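Local coordinates for protein phosphonate monoester hydrolase (Ruegeria pomeroyi, PDB 4UPK) that belongs to the sulfatase family of the alkaline phosphatase clan, with a mixed beta-sheet among helices, and forms an assembly of four chains, at residues 128-133 / 236-241; 242-247 / 290-295; 247-252 / 317-322; 349-354 / 364-369. All blocks are in the same frame, centred on the assembly; numbering follows the deposited sequence.

Following the chain from the N terminus, contact 1 closes a connection of about a hundred residues by pairing the end of strand 125-127 with strand 234-239. The chain leaves that strand straight into the loop that makes both contact 2 and contact 3. Contact 2 joins 242-247 to the loop before the long helix 303-333, and contact 3 sets 247-252 against that helix; sharing Val247, the two cross along the sequence. Contact 4 follows in series and closes a short loop between strands 340-346 and 372-375. Phe292 of contact 2 packs on Glu350 of contact 4, while Val320 of contact 3 reaches Arg241 of contact 1.

Contact 1 (128-133 / 236-241); sequences FGYTDT and HLTYIR
Thr238 OG1 is wedged between two peptides of the opposing segment, accepting from Tyr130 N at 3.0 Å and donating to Phe128 O at 3.2 Å. A threonine suits this place because its hydroxyl can do both at once; with chi1 at 62°, OG1 lies between its own backbone N and carbonyl carbon and faces the turning chain. Phe128 O therefore takes two donors, the second being Thr238 N at 3.0 Å. Together with Phe128 N to His236 O, 2.8 Å, this makes a parallel bridge in which Phe128 is paired with Leu237. On the same face of the sheet Phe128 CB meets Leu237 CD1 at 3.7 Å, before the Phe128 ring leads away. The chain turns a corner at Phe128, and Gly129 follows in a conformation (phi 132°) that calls for glycine, its bare CA within 3.1 Å of Thr238 OG1. With CG likewise in that position (chi1 57°), the Tyr130 ring swings back over Thr238, whose CB lies over one ring face, toward its rim, in a CH-pi contact, while Ile240 CD1 approaches Tyr130 OH at 3.4 Å. That hydroxyl bonds to Asp42 and also receives a water that donates to Tyr239 O as well. A second water donates to Tyr130 O and joins it to His236 NE2, while His236 ND1 is bonded to Phe38 O, so both ring nitrogens have partners. Further out, helix 213-224 covers Phe128 and Leu237 through Phe221, helix 82-91 touches Tyr130 and Thr238 through Arg86, and strand 234-239 runs between strands 125-127 and 35-41 in the mixed sheet.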
loop_
_atom_site.group_PDB
_atom_site.type_symbol
_atom_site.label_atom_id
_atom_site.label_comp_id
_atom_site.label_asym_id
_atom_site.label_seq_id
_atom_site.Cartn_x
_atom_site.Cartn_y
_atom_site.Cartn_z
ATOM N N PHE A 128 10.034 -2.096 -26.197
ATOM C CA PHE A 128 10.717 -1.400 -27.285
ATOM C C PHE A 128 9.699 -0.449 -27.877
ATOM O O PHE A 128 8.879 -0.858 -28.708
ATOM C CB PHE A 128 11.228 -2.394 -28.328
ATOM C CG PHE A 128 12.328 -3.272 -27.813
ATOM C CD1 PHE A 128 13.658 -2.880 -27.923
ATOM C CD2 PHE A 128 12.042 -4.504 -27.235
ATOM C CE1 PHE A 128 14.683 -3.697 -27.448
ATOM C CE2 PHE A 128 13.064 -5.324 -26.760
ATOM C CZ PHE A 128 14.382 -4.915 -26.874
ATOM N N GLY A 129 9.689 0.773 -27.346
ATOM C CA GLY A 129 8.743 1.789 -27.757
ATOM C C GLY A 129 8.026 2.538 -26.658
ATOM O O GLY A 129 8.657 3.272 -25.903
ATOM N N TYR A 130 6.687 2.440 -26.628
ATOM C CA TYR A 130 5.781 3.172 -25.714
ATOM C C TYR A 130 4.519 2.376 -25.378
ATOM O O TYR A 130 4.154 1.480 -26.130
ATOM C CB TYR A 130 5.349 4.505 -26.367
ATOM C CG TYR A 130 4.679 4.308 -27.715
ATOM C CD1 TYR A 130 5.433 4.124 -28.871
ATOM C CD2 TYR A 130 3.286 4.297 -27.833
ATOM C CE1 TYR A 130 4.826 3.957 -30.114
ATOM C CE2 TYR A 130 2.672 4.089 -29.063
ATOM C CZ TYR A 130 3.453 3.908 -30.203
ATOM O OH TYR A 130 2.899 3.682 -31.434
ATOM N N THR A 131 3.818 2.760 -24.288
ATOM C CA THR A 131 2.522 2.171 -23.843
ATOM C C THR A 131 1.439 3.253 -23.769
ATOM O O THR A 131 0.255 2.925 -23.764
ATOM C CB THR A 131 2.624 1.412 -22.492
ATOM O OG1 THR A 131 3.171 2.277 -21.508
ATOM C CG2 THR A 131 3.442 0.151 -22.583
ATOM N N ASP A 132 1.849 4.542 -23.733
ATOM C CA ASP A 132 0.964 5.710 -23.636
ATOM C C ASP A 132 0.001 5.617 -22.463
ATOM O O ASP A 132 -1.216 5.836 -22.612
ATOM C CB ASP A 132 0.246 6.021 -24.979
ATOM C CG ASP A 132 1.136 6.622 -26.043
ATOM O OD1 ASP A 132 2.246 7.092 -25.698
ATOM O OD2 ASP A 132 0.712 6.663 -27.211
ATOM N N THR A 133 0.567 5.296 -21.283
ATOM C CA THR A 133 -0.176 5.098 -20.045
ATOM C C THR A 133 -0.160 6.336 -19.140
ATOM O O THR A 133 0.910 6.828 -18.762
ATOM C CB THR A 133 0.260 3.821 -19.314
ATOM O OG1 THR A 133 0.497 2.776 -20.251
ATOM C CG2 THR A 133 -0.770 3.356 -18.272
ATOM N N HIS A 236 7.803 -6.561 -26.358
ATOM C CA HIS A 236 6.723 -5.710 -26.831
ATOM C C HIS A 236 7.338 -4.600 -27.676
ATOM O O HIS A 236 8.041 -3.737 -27.155
ATOM C CB HIS A 236 5.860 -5.168 -25.657
ATOM C CG HIS A 236 4.602 -4.488 -26.103
ATOM N ND1 HIS A 236 3.962 -4.841 -27.287
ATOM C CD2 HIS A 236 3.874 -3.522 -25.492
ATOM C CE1 HIS A 236 2.879 -4.091 -27.350
ATOM N NE2 HIS A 236 2.791 -3.272 -26.303
ATOM N N LEU A 237 7.102 -4.652 -28.994
ATOM C CA LEU A 237 7.674 -3.729 -29.976
ATOM C C LEU A 237 6.539 -2.924 -30.649
ATOM O O LEU A 237 5.582 -3.496 -31.177
ATOM C CB LEU A 237 8.557 -4.533 -30.958
ATOM C CG LEU A 237 9.159 -3.879 -32.216
ATOM C CD1 LEU A 237 10.363 -3.008 -31.891
ATOM C CD2 LEU A 237 9.594 -4.954 -33.198
ATOM N N THR A 238 6.637 -1.579 -30.542
ATOM C CA THR A 238 5.621 -0.609 -30.942
ATOM C C THR A 238 6.104 0.439 -31.949
ATOM O O THR A 238 6.817 1.389 -31.598
ATOM C CB THR A 238 5.036 0.062 -29.680
ATOM O OG1 THR A 238 6.096 0.746 -29.017
ATOM C CG2 THR A 238 4.368 -0.933 -28.712
ATOM N N TYR A 239 5.667 0.279 -33.194
ATOM C CA TYR A 239 5.974 1.189 -34.287
ATOM C C TYR A 239 4.900 2.251 -34.370
ATOM O O TYR A 239 3.725 1.923 -34.507
ATOM C CB TYR A 239 6.025 0.437 -35.629
ATOM C CG TYR A 239 7.136 -0.580 -35.733
ATOM C CD1 TYR A 239 8.441 -0.185 -36.006
ATOM C CD2 TYR A 239 6.873 -1.948 -35.616
ATOM C CE1 TYR A 239 9.467 -1.119 -36.144
ATOM C CE2 TYR A 239 7.889 -2.894 -35.762
ATOM C CZ TYR A 239 9.188 -2.471 -36.033
ATOM O OH TYR A 239 10.212 -3.364 -36.213
ATOM N N ILE A 240 5.309 3.514 -34.296
ATOM C CA ILE A 240 4.436 4.665 -34.411
ATOM C C ILE A 240 3.924 4.819 -35.831
ATOM O O ILE A 240 2.744 5.061 -36.025
ATOM C CB ILE A 240 5.103 5.968 -33.844
ATOM C CG1 ILE A 240 4.084 7.142 -33.735
ATOM C CG2 ILE A 240 6.378 6.373 -34.594
ATOM C CD1 ILE A 240 2.899 6.850 -32.728
ATOM N N ARG A 241 4.830 4.652 -36.826
ATOM C CA ARG A 241 4.553 4.738 -38.248
ATOM C C ARG A 241 3.660 3.598 -38.727
ATOM O O ARG A 241 3.841 2.472 -38.255
ATOM C CB ARG A 241 5.863 4.760 -39.065
ATOM C CG ARG A 241 6.803 5.917 -38.740
ATOM C CD ARG A 241 6.142 7.270 -38.782
ATOM N NE ARG A 241 7.121 8.339 -38.632
ATOM C CZ ARG A 241 6.900 9.615 -38.937
ATOM N NH1 ARG A 241 5.735 9.992 -39.455
ATOM N NH2 ARG A 241 7.849 10.518 -38.752
HETATM O O HOH W 1 2.604 0.996 -31.784
HETATM O O HOH W 2 1.954 -0.680 -26.229
#

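Contact 2 (242-247 / 290-295); sequences PHPPLV and ASFVLG
Phe292 O is approached by two neighbours from 242-247: Leu246 N, whose hydrogen bond of 2.8 Å is almost straight at 176°, and Pro245 CA, which adds a CA-H...O contact at 3.5 Å. This one strong bond fastens two loops that form no regular sheet. A water extends the link, donating to Leu246 O and accepting from Leu294 N. The prolines do the packing. Pro244 CG sits over the centre of the Phe292 ring, 3.8 Å from the centroid and only 7° off the normal, a CH-pi contact for which the compact, rigid proline ring is well suited. The ring's edge receives Leu246 CD1, in the ring plane and 4.0 Å from Phe292 CD2. The peptide between Pro244 and Pro245 is cis; Pro245 CB meets Leu294 CG at 3.8 Å, the two side chains lying alongside each other and pointing the same way. Val293 CG1, anti to the carbonyl carbon (chi1 -69°), meets Leu246 O at 3.5 Å and also touches Leu246 CB. Within the first loop His243 ND1 donates to Pro244 O at 2.8 Å, in the carbonyl plane on a lone pair, bracing the backbone beside the proline pair. Arg241, just after strand 234-239, bonds to Pro245 O. Outside the contact, Trp358 meets the Phe292 ring edge-to-face, and the buried Leu246 side chain rests on Leu309 and Val312 of helix 303-333, against which segment 242-247 packs.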
loop_
_atom_site.group_PDB
_atom_site.type_symbol
_atom_site.label_atom_id
_atom_site.label_comp_id
_atom_site.label_asym_id
_atom_site.label_seq_id
_atom_site.Cartn_x
_atom_site.Cartn_y
_atom_site.Cartn_z
ATOM N N PRO A 242 2.698 3.841 -39.667
ATOM C CA PRO A 242 2.312 5.135 -40.291
ATOM C C PRO A 242 1.497 6.002 -39.334
ATOM O O PRO A 242 0.548 5.517 -38.720
ATOM C CB PRO A 242 1.514 4.684 -41.523
ATOM C CG PRO A 242 0.835 3.396 -41.064
ATOM C CD PRO A 242 1.831 2.728 -40.145
ATOM N N HIS A 243 1.906 7.254 -39.129
ATOM C CA HIS A 243 1.249 8.154 -38.159
ATOM C C HIS A 243 1.733 9.581 -38.416
ATOM O O HIS A 243 2.915 9.741 -38.740
ATOM C CB HIS A 243 1.656 7.746 -36.720
ATOM C CG HIS A 243 0.895 8.369 -35.588
ATOM N ND1 HIS A 243 1.137 9.678 -35.180
ATOM C CD2 HIS A 243 0.033 7.799 -34.715
ATOM C CE1 HIS A 243 0.340 9.882 -34.138
ATOM N NE2 HIS A 243 -0.333 8.779 -33.814
ATOM N N PRO A 244 0.861 10.627 -38.262
ATOM C CA PRO A 244 1.328 12.011 -38.457
ATOM C C PRO A 244 2.443 12.394 -37.460
ATOM O O PRO A 244 2.516 11.783 -36.394
ATOM C CB PRO A 244 0.047 12.844 -38.243
ATOM C CG PRO A 244 -0.867 11.982 -37.458
ATOM C CD PRO A 244 -0.577 10.594 -37.897
ATOM N N PRO A 245 3.319 13.395 -37.737
ATOM C CA PRO A 245 3.413 14.235 -38.950
ATOM C C PRO A 245 3.911 13.377 -40.093
ATOM O O PRO A 245 4.982 12.776 -39.996
ATOM C CB PRO A 245 4.410 15.344 -38.553
ATOM C CG PRO A 245 4.590 15.222 -37.052
ATOM C CD PRO A 245 4.365 13.768 -36.770
ATOM N N LEU A 246 3.072 13.247 -41.129
ATOM C CA LEU A 246 3.331 12.436 -42.309
ATOM C C LEU A 246 4.533 12.901 -43.122
ATOM O O LEU A 246 4.504 13.948 -43.768
ATOM C CB LEU A 246 2.076 12.277 -43.196
ATOM C CG LEU A 246 0.891 11.502 -42.596
ATOM C CD1 LEU A 246 -0.297 11.540 -43.543
ATOM C CD2 LEU A 246 1.274 10.041 -42.291
ATOM N N VAL A 247 5.607 12.114 -43.036
ATOM C CA VAL A 247 6.863 12.289 -43.739
ATOM C C VAL A 247 7.497 10.912 -43.850
ATOM O O VAL A 247 7.460 10.152 -42.887
ATOM C CB VAL A 247 7.798 13.393 -43.125
ATOM C CG1 VAL A 247 8.339 13.028 -41.732
ATOM C CG2 VAL A 247 8.915 13.773 -44.088
ATOM N N ALA A 290 -3.718 19.692 -42.975
ATOM C CA ALA A 290 -2.851 20.719 -42.359
ATOM C C ALA A 290 -2.357 20.335 -40.956
ATOM O O ALA A 290 -1.259 20.755 -40.568
ATOM C CB ALA A 290 -3.561 22.062 -42.304
ATOM N N SER A 291 -3.142 19.542 -40.196
ATOM C CA SER A 291 -2.734 19.104 -38.855
ATOM C C SER A 291 -1.981 17.759 -38.874
ATOM O O SER A 291 -1.432 17.359 -37.855
ATOM C CB SER A 291 -3.935 19.062 -37.903
ATOM O OG SER A 291 -4.830 18.004 -38.216
ATOM N N PHE A 292 -1.951 17.076 -40.027
ATOM C CA PHE A 292 -1.317 15.765 -40.231
ATOM C C PHE A 292 0.119 15.808 -40.791
ATOM O O PHE A 292 0.706 14.753 -41.053
ATOM C CB PHE A 292 -2.215 14.894 -41.130
ATOM C CG PHE A 292 -3.039 13.872 -40.400
ATOM C CD1 PHE A 292 -3.877 14.246 -39.358
ATOM C CD2 PHE A 292 -2.993 12.530 -40.766
ATOM C CE1 PHE A 292 -4.622 13.293 -38.667
ATOM C CE2 PHE A 292 -3.750 11.580 -40.081
ATOM C CZ PHE A 292 -4.548 11.966 -39.032
ATOM N N VAL A 293 0.676 17.025 -40.964
ATOM C CA VAL A 293 2.025 17.274 -41.492
ATOM C C VAL A 293 2.619 18.522 -40.787
ATOM O O VAL A 293 1.863 19.309 -40.246
ATOM C CB VAL A 293 2.052 17.456 -43.057
ATOM C CG1 VAL A 293 1.736 16.166 -43.802
ATOM C CG2 VAL A 293 1.151 18.594 -43.521
ATOM N N LEU A 294 3.954 18.706 -40.826
ATOM C CA LEU A 294 4.642 19.881 -40.257
ATOM C C LEU A 294 5.290 20.732 -41.365
ATOM O O LEU A 294 5.934 20.174 -42.256
ATOM C CB LEU A 294 5.682 19.491 -39.176
ATOM C CG LEU A 294 5.136 18.984 -37.816
ATOM C CD1 LEU A 294 6.274 18.758 -36.827
ATOM C CD2 LEU A 294 4.120 19.966 -37.178
ATOM N N GLY A 295 5.059 22.051 -41.326
ATOM C CA GLY A 295 5.606 23.016 -42.285
ATOM C C GLY A 295 4.642 23.563 -43.328
ATOM O O GLY A 295 5.066 24.281 -44.247
HETATM O O HOH W 3 5.426 16.296 -41.747
#

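Contact 3 (247-252 / 317-322)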
loop_
_atom_site.group_PDB
_atom_site.type_symbol
_atom_site.label_atom_id
_atom_site.label_comp_id
_atom_site.label_asym_id
_atom_site.label_seq_id
_atom_site.Cartn_x
_atom_site.Cartn_y
_atom_site.Cartn_z
ATOM N N VAL A 247 5.607 12.114 -43.036
ATOM C CA VAL A 247 6.863 12.289 -43.739
ATOM C C VAL A 247 7.497 10.912 -43.850
ATOM O O VAL A 247 7.460 10.152 -42.887
ATOM C CB VAL A 247 7.798 13.393 -43.125
ATOM C CG1 VAL A 247 8.339 13.028 -41.732
ATOM C CG2 VAL A 247 8.915 13.773 -44.088
ATOM N N ALA A 248 8.041 10.578 -45.034
ATOM C CA ALA A 248 8.689 9.290 -45.271
ATOM C C ALA A 248 10.089 9.486 -45.820
ATOM O O ALA A 248 10.291 10.385 -46.644
ATOM C CB ALA A 248 7.850 8.426 -46.211
ATOM N N PRO A 249 11.099 8.698 -45.352
ATOM C CA PRO A 249 12.447 8.853 -45.920
ATOM C C PRO A 249 12.524 8.281 -47.350
ATOM O O PRO A 249 11.708 7.419 -47.709
ATOM C CB PRO A 249 13.315 8.087 -44.927
ATOM C CG PRO A 249 12.438 6.988 -44.449
ATOM C CD PRO A 249 11.055 7.582 -44.378
ATOM N N ALA A 250 13.461 8.795 -48.179
ATOM C CA ALA A 250 13.668 8.325 -49.563
ATOM C C ALA A 250 13.986 6.799 -49.548
ATOM O O ALA A 250 14.767 6.377 -48.692
ATOM C CB ALA A 250 14.809 9.096 -50.220
ATOM N N PRO A 251 13.346 5.940 -50.380
ATOM C CA PRO A 251 12.448 6.238 -51.513
ATOM C C PRO A 251 10.945 6.173 -51.233
ATOM O O PRO A 251 10.143 6.344 -52.165
ATOM C CB PRO A 251 12.840 5.147 -52.510
ATOM C CG PRO A 251 13.090 3.951 -51.634
ATOM C CD PRO A 251 13.702 4.503 -50.358
ATOM N N TYR A 252 10.556 5.895 -49.961
ATOM C CA TYR A 252 9.167 5.725 -49.548
ATOM C C TYR A 252 8.242 6.881 -49.784
ATOM O O TYR A 252 7.043 6.649 -49.961
ATOM C CB TYR A 252 9.092 5.305 -48.083
ATOM C CG TYR A 252 9.860 4.040 -47.785
ATOM C CD1 TYR A 252 9.315 2.783 -48.062
ATOM C CD2 TYR A 252 11.134 4.094 -47.227
ATOM C CE1 TYR A 252 10.034 1.611 -47.802
ATOM C CE2 TYR A 252 11.863 2.937 -46.976
ATOM C CZ TYR A 252 11.309 1.697 -47.255
ATOM O OH TYR A 252 12.033 0.572 -46.928
ATOM N N ALA A 317 3.904 2.565 -44.111
ATOM C CA ALA A 317 3.415 1.202 -43.828
ATOM C C ALA A 317 4.347 0.177 -44.533
ATOM O O ALA A 317 4.752 -0.791 -43.902
ATOM C CB ALA A 317 1.986 1.037 -44.302
ATOM N N THR A 318 4.741 0.429 -45.794
ATOM C CA THR A 318 5.694 -0.429 -46.520
ATOM C C THR A 318 7.076 -0.460 -45.771
ATOM O O THR A 318 7.639 -1.533 -45.606
ATOM C CB THR A 318 5.713 -0.060 -48.029
ATOM O OG1 THR A 318 4.459 -0.457 -48.588
ATOM C CG2 THR A 318 6.853 -0.750 -48.824
ATOM N N GLU A 319 7.571 0.694 -45.274
ATOM C CA GLU A 319 8.816 0.738 -44.519
ATOM C C GLU A 319 8.697 -0.032 -43.184
ATOM O O GLU A 319 9.631 -0.723 -42.803
ATOM C CB GLU A 319 9.304 2.175 -44.318
ATOM C CG GLU A 319 10.712 2.243 -43.701
ATOM C CD GLU A 319 11.070 3.592 -43.107
ATOM O OE1 GLU A 319 10.143 4.388 -42.839
ATOM O OE2 GLU A 319 12.278 3.869 -42.933
ATOM N N VAL A 320 7.536 0.018 -42.519
ATOM C CA VAL A 320 7.301 -0.768 -41.289
ATOM C C VAL A 320 7.385 -2.258 -41.643
ATOM O O VAL A 320 8.049 -3.028 -40.940
ATOM C CB VAL A 320 5.952 -0.372 -40.612
ATOM C CG1 VAL A 320 5.422 -1.462 -39.681
ATOM C CG2 VAL A 320 6.085 0.964 -39.890
ATOM N N ASP A 321 6.732 -2.640 -42.757
ATOM C CA ASP A 321 6.756 -3.991 -43.289
ATOM C C ASP A 321 8.181 -4.522 -43.496
ATOM O O ASP A 321 8.447 -5.614 -43.030
ATOM C CB ASP A 321 5.970 -4.093 -44.587
ATOM C CG ASP A 321 5.750 -5.528 -44.977
ATOM O OD1 ASP A 321 4.771 -6.118 -44.501
ATOM O OD2 ASP A 321 6.614 -6.090 -45.688
ATOM N N THR A 322 9.074 -3.779 -44.198
ATOM C CA THR A 322 10.478 -4.182 -44.470
ATOM C C THR A 322 11.230 -4.481 -43.171
ATOM O O THR A 322 11.942 -5.472 -43.105
ATOM C CB THR A 322 11.222 -3.100 -45.292
ATOM O OG1 THR A 322 10.472 -2.741 -46.454
ATOM C CG2 THR A 322 12.636 -3.518 -45.697
#
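Glu319 lies across one face of the Tyr252 ring, and its side chain can be followed outward from the helix. CB comes first, centred over the ring 3.5 Å from the centroid and 9° off the normal, a CH-pi contact. CG, anti to the backbone N (chi1 -172°), carries the chain across the same face and touches Tyr252 CE2 at 3.5 Å. The chain stays extended beyond CG, so CD passes the rim of the ring at 4.0 Å from CE2 and the carboxylate, its plane inclined 28° to the ring, arrives at Pro249. There OE2 lies 3.5 Å from Pro249 CG and OE1 3.7 Å from Pro249 CD. Glutamate fits because its aliphatic stem covers the aromatic face while its buried carboxylate end is met by the hydroxyl of Ser212, which is hydrogen-bonded to OE2. Around the ring, Thr318 CG2 stands at the edge, 4.1 Å from Tyr252 CE1, and Thr322 OG1 lies 3.7 Å from Tyr252 OH, a packing distance. Thr318 OG1 turns elsewhere, to Glu58 O and Tyr256. The loop presents Pro249 and Tyr252 together because residues 249-252 form a tight turn with a cis peptide before Pro251, closed by a weak bond from Tyr252 N to Pro249 O. This is a type VI beta turn, the class defined by cis-proline, here docked on helix 303-333, one of the helices flanking the central sheet of this alkaline phosphatase-like fold.

Contact 4 (349-354 / 364-369); sequences GEMLGD and YDAAYH
Gly349 N donates to Ala367 O at 2.9 Å with an angle of 159°, but from above the carbonyl plane, 70° out of it. Asn80 ND2 donates to the same oxygen. One residue on, Glu350 N makes a weak bond to Ala366 O, and Gly349 CA makes a CA-H...O contact with the same oxygen at 3.2 Å. The backbones run this close because Gly349 has no side chain, and alanines suit the other side for a similar reason. Glu350 points its CB away from 364-369, and its carboxylate braces its own loop: OE2 receives Leu352 N at 2.9 Å and also Gly359 N. The flexible chain of Met351, bent at both chi2 (-55°) and chi3, swings the thioether over the short 3-10 turn, where SD lies 3.8 Å from Ala366 CB and CE reaches Tyr364 CB at the same 3.8 Å. Met351 also opens a type I' beta turn that ends at Asp354 and is closed by Asp354 N to Met351 O, 3.1 Å. Gly353, with positive phi, fits its third position. Asp354 is in turn salt-bridged to Arg45, and Asp365 to Arg463. Asp365 O takes Tyr368 N in the 3-10 pattern and also His369 N, one residue further on. Type I' turn and 3-10 turn thus meet within one connection between the antiparallel neighbours 340-346 and 372-375, strands of the central mixed sheet of this sulfatase-family fold.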
loop_
_atom_site.group_PDB
_atom_site.type_symbol
_atom_site.label_atom_id
_atom_site.label_comp_id
_atom_site.label_asym_id
_atom_site.label_seq_id
_atom_site.Cartn_x
_atom_site.Cartn_y
_atom_site.Cartn_z
ATOM N N GLY A 349 -7.449 2.470 -36.113
ATOM C CA GLY A 349 -7.386 2.812 -37.515
ATOM C C GLY A 349 -7.141 4.289 -37.748
ATOM O O GLY A 349 -6.685 5.023 -36.866
ATOM N N GLU A 350 -7.437 4.718 -38.970
ATOM C CA GLU A 350 -7.172 6.049 -39.484
ATOM C C GLU A 350 -8.196 6.297 -40.575
ATOM O O GLU A 350 -8.298 5.466 -41.467
ATOM C CB GLU A 350 -5.740 6.037 -40.101
ATOM C CG GLU A 350 -5.299 7.295 -40.831
ATOM C CD GLU A 350 -5.636 8.605 -40.156
ATOM O OE1 GLU A 350 -5.182 8.802 -39.013
ATOM O OE2 GLU A 350 -6.444 9.381 -40.714
ATOM N N MET A 351 -8.954 7.419 -40.509
ATOM C CA MET A 351 -9.952 7.761 -41.554
ATOM C C MET A 351 -9.317 7.992 -42.917
ATOM O O MET A 351 -9.854 7.532 -43.922
ATOM C CB MET A 351 -10.847 8.925 -41.137
ATOM C CG MET A 351 -11.789 8.552 -40.009
ATOM S SD MET A 351 -12.833 7.095 -40.305
ATOM C CE MET A 351 -13.944 7.725 -41.631
ATOM N N LEU A 352 -8.151 8.663 -42.943
ATOM C CA LEU A 352 -7.342 8.914 -44.136
ATOM C C LEU A 352 -8.095 9.669 -45.261
ATOM O O LEU A 352 -7.911 9.401 -46.453
ATOM C CB LEU A 352 -6.728 7.586 -44.615
ATOM C CG LEU A 352 -5.361 7.653 -45.253
ATOM C CD1 LEU A 352 -4.291 7.940 -44.218
ATOM C CD2 LEU A 352 -5.064 6.369 -46.015
ATOM N N GLY A 353 -8.932 10.625 -44.855
ATOM C CA GLY A 353 -9.698 11.428 -45.800
ATOM C C GLY A 353 -11.097 10.901 -46.017
ATOM O O GLY A 353 -11.941 11.614 -46.565
ATOM N N ASP A 354 -11.344 9.628 -45.615
ATOM C CA ASP A 354 -12.656 8.999 -45.738
ATOM C C ASP A 354 -13.654 9.823 -44.954
ATOM O O ASP A 354 -13.357 10.214 -43.820
ATOM C CB ASP A 354 -12.647 7.540 -45.212
ATOM C CG ASP A 354 -12.053 6.501 -46.150
ATOM O OD1 ASP A 354 -11.546 6.887 -47.224
ATOM O OD2 ASP A 354 -12.084 5.300 -45.802
ATOM N N TYR A 364 -17.029 5.863 -37.410
ATOM C CA TYR A 364 -16.952 4.969 -38.567
ATOM C C TYR A 364 -15.913 3.876 -38.368
ATOM O O TYR A 364 -14.894 4.103 -37.697
ATOM C CB TYR A 364 -16.742 5.734 -39.900
ATOM C CG TYR A 364 -17.897 6.631 -40.280
ATOM C CD1 TYR A 364 -19.205 6.134 -40.342
ATOM C CD2 TYR A 364 -17.691 7.976 -40.588
ATOM C CE1 TYR A 364 -20.273 6.954 -40.700
ATOM C CE2 TYR A 364 -18.751 8.799 -40.971
ATOM C CZ TYR A 364 -20.040 8.282 -41.026
ATOM O OH TYR A 364 -21.095 9.096 -41.372
ATOM N N ASP A 365 -16.188 2.690 -38.952
ATOM C CA ASP A 365 -15.380 1.475 -38.857
ATOM C C ASP A 365 -13.894 1.632 -39.157
ATOM O O ASP A 365 -13.084 1.026 -38.454
ATOM C CB ASP A 365 -16.004 0.315 -39.666
ATOM C CG ASP A 365 -17.299 -0.247 -39.079
ATOM O OD1 ASP A 365 -17.624 0.077 -37.901
ATOM O OD2 ASP A 365 -17.966 -1.035 -39.771
ATOM N N ALA A 366 -13.530 2.460 -40.169
ATOM C CA ALA A 366 -12.133 2.698 -40.557
ATOM C C ALA A 366 -11.253 3.184 -39.380
ATOM O O ALA A 366 -10.061 2.898 -39.358
ATOM C CB ALA A 366 -12.058 3.655 -41.748
ATOM N N ALA A 367 -11.868 3.835 -38.371
ATOM C CA ALA A 367 -11.177 4.316 -37.166
ATOM C C ALA A 367 -10.889 3.186 -36.139
ATOM O O ALA A 367 -10.068 3.391 -35.245
ATOM C CB ALA A 367 -11.993 5.424 -36.511
ATOM N N TYR A 368 -11.558 2.006 -36.274
ATOM C CA TYR A 368 -11.498 0.879 -35.326
ATOM C C TYR A 368 -11.068 -0.429 -35.928
ATOM O O TYR A 368 -10.415 -1.194 -35.230
ATOM C CB TYR A 368 -12.856 0.667 -34.588
ATOM C CG TYR A 368 -13.365 1.905 -33.895
ATOM C CD1 TYR A 368 -14.123 2.847 -34.581
ATOM C CD2 TYR A 368 -13.124 2.123 -32.537
ATOM C CE1 TYR A 368 -14.564 4.014 -33.962
ATOM C CE2 TYR A 368 -13.576 3.282 -31.901
ATOM C CZ TYR A 368 -14.287 4.231 -32.626
ATOM O OH TYR A 368 -14.743 5.392 -32.048
ATOM N N HIS A 369 -11.481 -0.725 -37.176
ATOM C CA HIS A 369 -11.132 -1.960 -37.890
ATOM C C HIS A 369 -9.588 -2.067 -38.046
ATOM O O HIS A 369 -8.941 -1.221 -38.678
ATOM C CB HIS A 369 -11.854 -2.046 -39.250
ATOM C CG HIS A 369 -11.926 -3.434 -39.814
ATOM N ND1 HIS A 369 -12.398 -3.669 -41.093
ATOM C CD2 HIS A 369 -11.595 -4.620 -39.252
ATOM C CE1 HIS A 369 -12.349 -4.979 -41.262
ATOM N NE2 HIS A 369 -11.866 -5.592 -40.183
#